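Local coordinates for protein uncharacterized metal-dependent hydrolase (Pyrococcus furiosus, PDB 3ICJ) that probably hydrolyses carbon-nitrogen bonds other than peptide bonds, as a zinc-dependent member of the amidohydrolase family whose natural substrate is not known, at residues L273-F285 / E333-V345. Residues are numbered along the deposited sequence; the frame is centred on the assembly and turned at random.
Sequences LLDKLEELNLGKF and EVIERAKPLGLDV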
loop_
_atom_site.group_PDB
_atom_site.type_symbol
_atom_site.label_atom_id
_atom_site.label_comp_id
_atom_site.label_asym_id
_atom_site.label_seq_id
_atom_site.Cartn_x
_atom_site.Cartn_y
_atom_site.Cartn_z
ATOM N N LEU A 273 17.428 7.915 3.029
ATOM C CA LEU A 273 18.310 7.076 2.224
ATOM C C LEU A 273 19.049 7.797 1.087
ATOM O O LEU A 273 19.983 7.227 0.541
ATOM C CB LEU A 273 17.553 5.853 1.661
ATOM C CG LEU A 273 17.371 4.760 2.725
ATOM C CD1 LEU A 273 16.293 3.771 2.305
ATOM C CD2 LEU A 273 18.705 4.046 2.916
ATOM N N LEU A 274 18.641 9.016 0.729
ATOM C CA LEU A 274 19.314 9.780 -0.348
ATOM C C LEU A 274 20.815 10.029 -0.159
ATOM O O LEU A 274 21.567 9.983 -1.141
ATOM C CB LEU A 274 18.605 11.101 -0.646
ATOM C CG LEU A 274 17.251 10.976 -1.354
ATOM C CD1 LEU A 274 16.431 12.242 -1.135
ATOM C CD2 LEU A 274 17.415 10.665 -2.833
ATOM N N ASP A 275 21.251 10.290 1.081
ATOM C CA ASP A 275 22.669 10.458 1.363
ATOM C C ASP A 275 23.526 9.268 0.892
ATOM O O ASP A 275 24.544 9.471 0.239
ATOM C CB ASP A 275 22.933 10.699 2.853
ATOM C CG ASP A 275 22.475 12.067 3.345
ATOM O OD1 ASP A 275 22.194 12.994 2.554
ATOM O OD2 ASP A 275 22.402 12.208 4.575
ATOM N N LYS A 276 23.100 8.039 1.211
ATOM C CA LYS A 276 23.855 6.839 0.853
ATOM C C LYS A 276 23.774 6.543 -0.644
ATOM O O LYS A 276 24.774 6.131 -1.246
ATOM C CB LYS A 276 23.390 5.624 1.676
ATOM C CG LYS A 276 23.855 5.651 3.137
ATOM C CD LYS A 276 23.306 4.456 3.900
ATOM C CE LYS A 276 23.759 4.509 5.362
ATOM N NZ LYS A 276 23.410 3.258 6.100
ATOM N N LEU A 277 22.601 6.798 -1.238
ATOM C CA LEU A 277 22.427 6.677 -2.693
ATOM C C LEU A 277 23.356 7.618 -3.488
ATOM O O LEU A 277 24.046 7.170 -4.414
ATOM C CB LEU A 277 20.954 6.853 -3.111
ATOM C CG LEU A 277 19.854 5.879 -2.659
ATOM C CD1 LEU A 277 18.609 6.029 -3.562
ATOM C CD2 LEU A 277 20.304 4.443 -2.675
ATOM N N GLU A 278 23.394 8.892 -3.095
ATOM C CA GLU A 278 24.260 9.909 -3.719
ATOM C C GLU A 278 25.749 9.609 -3.614
ATOM O O GLU A 278 26.518 9.951 -4.523
ATOM C CB GLU A 278 23.968 11.307 -3.143
ATOM C CG GLU A 278 22.613 11.812 -3.531
ATOM C CD GLU A 278 22.249 13.121 -2.894
ATOM O OE1 GLU A 278 22.928 13.549 -1.933
ATOM O OE2 GLU A 278 21.273 13.734 -3.368
ATOM N N GLU A 279 26.145 8.942 -2.525
ATOM C CA GLU A 279 27.548 8.575 -2.304
ATOM C C GLU A 279 28.009 7.416 -3.194
ATOM O O GLU A 279 29.206 7.233 -3.401
ATOM C CB GLU A 279 27.851 8.301 -0.819
ATOM C CG GLU A 279 27.950 9.540 0.067
ATOM C CD GLU A 279 29.120 10.450 -0.308
ATOM O OE1 GLU A 279 28.881 11.661 -0.522
ATOM O OE2 GLU A 279 30.267 9.953 -0.409
ATOM N N LEU A 280 27.057 6.675 -3.754
ATOM C CA LEU A 280 27.362 5.658 -4.758
ATOM C C LEU A 280 26.917 6.050 -6.160
ATOM O O LEU A 280 27.186 5.318 -7.108
ATOM C CB LEU A 280 26.704 4.320 -4.395
ATOM C CG LEU A 280 27.405 3.450 -3.359
ATOM C CD1 LEU A 280 26.437 2.407 -2.886
ATOM C CD2 LEU A 280 28.668 2.797 -3.939
ATOM N N ASN A 281 26.239 7.197 -6.279
ATOM C CA ASN A 281 25.428 7.556 -7.469
ATOM C C ASN A 281 24.422 6.462 -7.869
ATOM O O ASN A 281 24.116 6.275 -9.053
ATOM C CB ASN A 281 26.327 7.966 -8.652
ATOM C CG ASN A 281 25.591 8.751 -9.731
ATOM O OD1 ASN A 281 24.607 9.447 -9.470
ATOM N ND2 ASN A 281 26.072 8.624 -10.964
ATOM N N LEU A 282 23.896 5.738 -6.877
ATOM C CA LEU A 282 22.865 4.738 -7.135
ATOM C C LEU A 282 21.495 5.385 -7.186
ATOM O O LEU A 282 21.048 6.000 -6.212
ATOM C CB LEU A 282 22.893 3.621 -6.082
ATOM C CG LEU A 282 21.814 2.525 -6.081
ATOM C CD1 LEU A 282 21.826 1.641 -7.334
ATOM C CD2 LEU A 282 21.938 1.663 -4.800
ATOM N N GLY A 283 20.815 5.249 -8.324
ATOM C CA GLY A 283 19.499 5.837 -8.453
ATOM C C GLY A 283 18.529 4.775 -8.923
ATOM O O GLY A 283 18.532 3.644 -8.413
ATOM N N LYS A 284 17.738 5.128 -9.927
ATOM C CA LYS A 284 16.798 4.186 -10.541
ATOM C C LYS A 284 17.543 2.933 -11.021
ATOM O O LYS A 284 18.563 3.022 -11.717
ATOM C CB LYS A 284 16.024 4.854 -11.682
ATOM C CG LYS A 284 14.915 3.981 -12.307
ATOM C CD LYS A 284 14.043 4.812 -13.256
ATOM C CE LYS A 284 13.405 3.964 -14.359
ATOM N NZ LYS A 284 12.566 4.763 -15.303
ATOM N N PHE A 285 17.049 1.763 -10.613
ATOM C CA PHE A 285 17.741 0.490 -10.875
ATOM C C PHE A 285 16.730 -0.646 -10.890
ATOM O O PHE A 285 15.976 -0.829 -9.919
ATOM C CB PHE A 285 18.824 0.198 -9.802
ATOM C CG PHE A 285 19.947 -0.707 -10.293
ATOM C CD1 PHE A 285 21.229 -0.221 -10.461
ATOM C CD2 PHE A 285 19.710 -2.026 -10.635
ATOM C CE1 PHE A 285 22.257 -1.043 -10.935
ATOM C CE2 PHE A 285 20.742 -2.837 -11.123
ATOM C CZ PHE A 285 22.013 -2.350 -11.251
ATOM N N GLU A 333 13.026 20.624 -2.831
ATOM C CA GLU A 333 14.412 20.249 -2.453
ATOM C C GLU A 333 14.687 18.736 -2.658
ATOM O O GLU A 333 15.721 18.354 -3.205
ATOM C CB GLU A 333 14.705 20.677 -1.008
ATOM C CG GLU A 333 16.190 20.791 -0.616
ATOM C CD GLU A 333 16.735 19.530 0.051
ATOM O OE1 GLU A 333 17.976 19.423 0.183
ATOM O OE2 GLU A 333 15.932 18.644 0.443
ATOM N N VAL A 334 13.740 17.891 -2.256
ATOM C CA VAL A 334 13.882 16.444 -2.432
ATOM C C VAL A 334 13.792 16.069 -3.904
ATOM O O VAL A 334 14.619 15.297 -4.390
ATOM C CB VAL A 334 12.851 15.649 -1.576
ATOM C CG1 VAL A 334 12.834 14.162 -1.957
ATOM C CG2 VAL A 334 13.167 15.800 -0.108
ATOM N N ILE A 335 12.820 16.654 -4.616
ATOM C CA ILE A 335 12.676 16.465 -6.065
ATOM C C ILE A 335 13.976 16.796 -6.816
ATOM O O ILE A 335 14.384 16.070 -7.730
ATOM C CB ILE A 335 11.479 17.281 -6.658
ATOM C CG1 ILE A 335 10.147 16.729 -6.152
ATOM C CG2 ILE A 335 11.486 17.240 -8.177
ATOM C CD1 ILE A 335 8.933 17.641 -6.498
ATOM N N GLU A 336 14.647 17.873 -6.425
ATOM C CA GLU A 336 15.874 18.246 -7.119
ATOM C C GLU A 336 17.001 17.239 -6.881
ATOM O O GLU A 336 17.902 17.115 -7.709
ATOM C CB GLU A 336 16.307 19.669 -6.749
ATOM C CG GLU A 336 15.367 20.744 -7.293
ATOM C CD GLU A 336 15.342 20.793 -8.819
ATOM O OE1 GLU A 336 16.410 20.658 -9.457
ATOM O OE2 GLU A 336 14.251 20.987 -9.382
ATOM N N ARG A 337 16.943 16.530 -5.758
ATOM C CA ARG A 337 17.880 15.454 -5.471
ATOM C C ARG A 337 17.488 14.169 -6.208
ATOM O O ARG A 337 18.356 13.370 -6.572
ATOM C CB ARG A 337 17.952 15.178 -3.960
ATOM C CG ARG A 337 18.626 16.264 -3.127
ATOM C CD ARG A 337 18.578 15.898 -1.633
ATOM N NE ARG A 337 19.654 14.975 -1.254
ATOM C CZ ARG A 337 19.843 14.480 -0.032
ATOM N NH1 ARG A 337 19.003 14.772 0.962
ATOM N NH2 ARG A 337 20.865 13.670 0.191
ATOM N N ALA A 338 16.181 13.964 -6.419
ATOM C CA ALA A 338 15.693 12.772 -7.126
ATOM C C ALA A 338 15.962 12.835 -8.631
ATOM O O ALA A 338 16.269 11.817 -9.245
ATOM C CB ALA A 338 14.192 12.539 -6.844
ATOM N N LYS A 339 15.831 14.031 -9.206
ATOM C CA LYS A 339 16.064 14.282 -10.633
ATOM C C LYS A 339 17.360 13.665 -11.229
ATOM O O LYS A 339 17.252 12.793 -12.100
ATOM C CB LYS A 339 15.994 15.776 -10.947
ATOM C CG LYS A 339 14.607 16.363 -11.085
ATOM C CD LYS A 339 14.803 17.831 -11.429
ATOM C CE LYS A 339 13.530 18.490 -11.833
ATOM N NZ LYS A 339 13.742 19.973 -11.824
ATOM N N PRO A 340 18.567 14.044 -10.739
ATOM C CA PRO A 340 19.699 13.419 -11.453
ATOM C C PRO A 340 19.890 11.915 -11.134
ATOM O O PRO A 340 20.583 11.238 -11.874
ATOM C CB PRO A 340 20.911 14.244 -10.996
ATOM C CG PRO A 340 20.559 14.685 -9.621
ATOM C CD PRO A 340 19.045 14.894 -9.628
ATOM N N LEU A 341 19.239 11.400 -10.084
ATOM C CA LEU A 341 19.244 9.948 -9.784
ATOM C C LEU A 341 18.180 9.167 -10.573
ATOM O O LEU A 341 18.055 7.939 -10.421
ATOM C CB LEU A 341 19.089 9.690 -8.273
ATOM C CG LEU A 341 20.200 10.236 -7.350
ATOM C CD1 LEU A 341 19.807 10.081 -5.885
ATOM C CD2 LEU A 341 21.532 9.573 -7.618
ATOM N N GLY A 342 17.399 9.882 -11.396
ATOM C CA GLY A 342 16.324 9.288 -12.186
ATOM C C GLY A 342 15.182 8.704 -11.348
ATOM O O GLY A 342 14.419 7.870 -11.832
ATOM N N LEU A 343 15.062 9.133 -10.090
ATOM C CA LEU A 343 14.067 8.539 -9.181
ATOM C C LEU A 343 12.726 9.254 -9.272
ATOM O O LEU A 343 12.674 10.472 -9.429
ATOM C CB LEU A 343 14.576 8.543 -7.726
ATOM C CG LEU A 343 15.778 7.654 -7.398
ATOM C CD1 LEU A 343 16.343 7.986 -6.011
ATOM C CD2 LEU A 343 15.389 6.176 -7.479
ATOM N N ASP A 344 11.636 8.481 -9.205
ATOM C CA ASP A 344 10.275 9.018 -9.055
ATOM C C ASP A 344 10.058 9.662 -7.665
ATOM O O ASP A 344 10.757 9.348 -6.688
ATOM C CB ASP A 344 9.239 7.884 -9.262
ATOM C CG ASP A 344 7.839 8.405 -9.634
ATOM O OD1 ASP A 344 7.682 9.610 -9.976
ATOM O OD2 ASP A 344 6.898 7.587 -9.608
ATOM N N VAL A 345 9.085 10.561 -7.566
ATOM C CA VAL A 345 8.697 11.122 -6.270
ATOM C C VAL A 345 7.193 10.924 -6.068
ATOM O O VAL A 345 6.367 11.332 -6.918
ATOM C CB VAL A 345 9.089 12.633 -6.157
ATOM C CG1 VAL A 345 8.666 13.220 -4.804
ATOM C CG2 VAL A 345 10.588 12.836 -6.367
HETATM O O HOH W 1 20.915 13.992 -5.814
#
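L274 and L277, one helical turn apart, meet L341 and L343 in a patch of branched methyl groups. L274 CD2 lies 3.9 Å from L341 CD1, while the L274 and V334 side chains cross at about a right angle, CD1 against CG1; L277 sends CD1 to L343 CD1, also at 3.9 Å. The forked ends of leucine suit this place, since each fork can fill two directions: L341, with CG anti to its carbonyl carbon (chi1 -62°), spreads CD1 toward L274 and the CG of E278 and CD2 toward N281. Both helices run roughly the same way, their axes 28° apart, consistent with neighbouring outer helices of the family's (beta/alpha)8 barrel, and the contact lies away from the two-zinc site. Each ends in a Schellman motif, with N281 and G342 as C-prime residues at positive phi, which glycine, and to a lesser degree asparagine, tolerates. Beyond the turns the chains come close: K284 N donates to L341 O at 2.9 Å, and the side-chain-less G283 lets its CA approach the same oxygen to 3.2 Å. At the polar edge R337, bent at chi3 (82°), joins E278 and D275 in a salt-bridge network. It grips E278 side-on, NE to OE2 at 2.9 Å and NH2 to OE1 at 3.0 Å, both oxygens being met from above the carboxylate plane. R337 NH2 also reaches D275 OD1 on its anti side, at 2.8 Å. A guanidinium has N-H groups enough for two carboxylates, and its flat face accepts apolar L274, whose CB lies over it toward the rim. A water links R337 O to E278 OE2, the latter leg doubtfully short.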